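PDB 3LLC: putative hydrolase from Agrobacterium vitis, which probably acts as an alpha/beta-hydrolase esterase, perhaps cleaving thioester-linked fatty acids from acylated proteins or deglucuronidating acyl-glucuronides. Local coordinates for residues 203-208 with 230-235. Numbering follows the deposited sequence.
Sequences IDTGCP and EHLPAD
Ile203 and His231 join the two loops through one direct backbone hydrogen bond, from Ile203 N to His231 O over 2.8 Å. The bond is nearly straight at the hydrogen (165°), and the donor meets the oxygen almost head-on. The same carbonyl oxygen also lies 3.4 Å from Ile203 CB, so the branched side chain packs beside the bond.

Further along, apolar branches take over. With chi1 at -60°, CG1 of Ile203 lies beside the backbone N and the CG2 methyl swings to the far side from that nitrogen, within 4.1 Å of Leu232 CD2. That leucine methyl also meets Thr205 CG2 at 3.9 Å, where the two side chains cross at about a right angle. Beta-branched Ile203 and Thr205 suit this place because each offers a methyl close to the main chain, while the longer Leu232 reaches across to both.

Pro233 fills the next position with its ring: CD sits 3.4 Å from Ile203 O and CG 3.8 Å from Thr205 OG1. Proline fits here because its ring closes onto the backbone nitrogen, giving a compact CH2 surface against those oxygens. Where the loops diverge, water 1 bridges them, donating to Cys207 O (2.9 Å) and to Asp235 O (3.0 Å). Gly206, with its positive phi of 68°, lets the first loop turn between Thr205 and Cys207.

Both loops also have partners beyond the contact. His231 ND1 is hydrogen-bonded to Lys227 O in helix 222-230, while Cys207 packs on Val137 and Met140 of strand 136-143. The contact thus joins the loop entering strand 209-214 to the one running from helix 222-230 into strand 237-242, at the starts of two neighbouring parallel strands on the 237-242 side of the central alpha/beta-hydrolase sheet.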
loop_
_atom_site.group_PDB
_atom_site.type_symbol
_atom_site.label_atom_id
_atom_site.label_comp_id
_atom_site.label_asym_id
_atom_site.label_seq_id
_atom_site.Cartn_x
_atom_site.Cartn_y
_atom_site.Cartn_z
ATOM N N ILE A 203 -12.069 12.336 -0.981
ATOM C CA ILE A 203 -10.592 12.300 -0.891
ATOM C C ILE A 203 -9.982 13.255 -1.963
ATOM O O ILE A 203 -10.307 13.119 -3.140
ATOM C CB ILE A 203 -10.080 10.884 -1.157
ATOM C CG1 ILE A 203 -10.653 9.900 -0.117
ATOM C CG2 ILE A 203 -8.528 10.842 -1.206
ATOM C CD1 ILE A 203 -10.455 8.388 -0.493
ATOM N N ASP A 204 -9.160 14.227 -1.538
ATOM C CA ASP A 204 -8.464 15.196 -2.410
ATOM C C ASP A 204 -7.048 14.671 -2.736
ATOM O O ASP A 204 -6.172 14.709 -1.867
ATOM C CB ASP A 204 -8.375 16.523 -1.618
ATOM C CG ASP A 204 -7.665 17.659 -2.364
ATOM O OD1 ASP A 204 -7.351 17.541 -3.565
ATOM O OD2 ASP A 204 -7.434 18.707 -1.710
ATOM N N THR A 205 -6.778 14.206 -3.956
ATOM C CA THR A 205 -5.413 13.691 -4.277
ATOM C C THR A 205 -4.442 14.713 -4.892
ATOM O O THR A 205 -3.221 14.622 -4.684
ATOM C CB THR A 205 -5.478 12.521 -5.268
ATOM O OG1 THR A 205 -6.148 12.985 -6.435
ATOM C CG2 THR A 205 -6.224 11.317 -4.627
ATOM N N GLY A 206 -4.971 15.600 -5.715
ATOM C CA GLY A 206 -4.168 16.544 -6.501
ATOM C C GLY A 206 -3.307 15.945 -7.625
ATOM O O GLY A 206 -2.410 16.616 -8.115
ATOM N N CYS A 207 -3.556 14.687 -8.022
ATOM C CA CYS A 207 -2.761 14.052 -9.071
ATOM C C CYS A 207 -3.591 12.972 -9.793
ATOM O O CYS A 207 -4.608 12.530 -9.247
ATOM C CB CYS A 207 -1.544 13.357 -8.432
ATOM S SG CYS A 207 -1.924 11.999 -7.297
ATOM N N PRO A 208 -3.112 12.503 -10.950
ATOM C CA PRO A 208 -3.834 11.359 -11.599
ATOM C C PRO A 208 -3.799 10.083 -10.778
ATOM O O PRO A 208 -2.807 9.803 -10.091
ATOM C CB PRO A 208 -3.119 11.182 -12.940
ATOM C CG PRO A 208 -2.252 12.413 -13.119
ATOM C CD PRO A 208 -1.985 12.987 -11.767
ATOM N N GLU A 230 -16.196 6.719 -6.457
ATOM C CA GLU A 230 -17.224 7.666 -5.969
ATOM C C GLU A 230 -16.688 8.627 -4.894
ATOM O O GLU A 230 -17.305 9.639 -4.646
ATOM C CB GLU A 230 -18.451 6.920 -5.403
ATOM C CG GLU A 230 -19.151 6.070 -6.480
ATOM C CD GLU A 230 -20.232 5.095 -5.975
ATOM O OE1 GLU A 230 -20.436 4.948 -4.745
ATOM O OE2 GLU A 230 -20.869 4.450 -6.855
ATOM N N HIS A 231 -15.562 8.302 -4.267
ATOM C CA HIS A 231 -14.945 9.142 -3.223
ATOM C C HIS A 231 -13.684 9.908 -3.721
ATOM O O HIS A 231 -12.995 10.557 -2.934
ATOM C CB HIS A 231 -14.654 8.307 -1.979
ATOM C CG HIS A 231 -15.895 7.913 -1.241
ATOM N ND1 HIS A 231 -16.617 6.776 -1.565
ATOM C CD2 HIS A 231 -16.614 8.558 -0.289
ATOM C CE1 HIS A 231 -17.705 6.725 -0.803
ATOM N NE2 HIS A 231 -17.746 7.811 -0.049
ATOM N N LEU A 232 -13.384 9.798 -5.014
ATOM C CA LEU A 232 -12.198 10.458 -5.604
ATOM C C LEU A 232 -12.620 11.652 -6.448
ATOM O O LEU A 232 -13.807 11.882 -6.663
ATOM C CB LEU A 232 -11.350 9.456 -6.409
ATOM C CG LEU A 232 -10.519 8.436 -5.640
ATOM C CD1 LEU A 232 -9.957 7.365 -6.586
ATOM C CD2 LEU A 232 -9.400 9.137 -4.840
ATOM N N PRO A 233 -11.652 12.497 -6.840
ATOM C CA PRO A 233 -12.033 13.701 -7.563
ATOM C C PRO A 233 -12.762 13.403 -8.884
ATOM O O PRO A 233 -12.638 12.297 -9.445
ATOM C CB PRO A 233 -10.677 14.378 -7.836
ATOM C CG PRO A 233 -9.822 13.966 -6.694
ATOM C CD PRO A 233 -10.217 12.507 -6.477
ATOM N N ALA A 234 -13.498 14.394 -9.370
ATOM C CA ALA A 234 -14.235 14.277 -10.636
ATOM C C ALA A 234 -13.357 14.315 -11.933
ATOM O O ALA A 234 -13.895 14.266 -13.040
ATOM C CB ALA A 234 -15.348 15.375 -10.688
ATOM N N ASP A 235 -12.038 14.448 -11.781
ATOM C CA ASP A 235 -11.108 14.538 -12.908
ATOM C C ASP A 235 -9.890 13.634 -12.684
ATOM O O ASP A 235 -9.512 13.321 -11.526
ATOM C CB ASP A 235 -10.625 15.980 -13.082
ATOM C CG ASP A 235 -9.783 16.451 -11.907
ATOM O OD1 ASP A 235 -10.355 16.721 -10.828
ATOM O OD2 ASP A 235 -8.549 16.527 -12.059
HETATM O O HOH W 1 -7.436 12.868 -9.391
#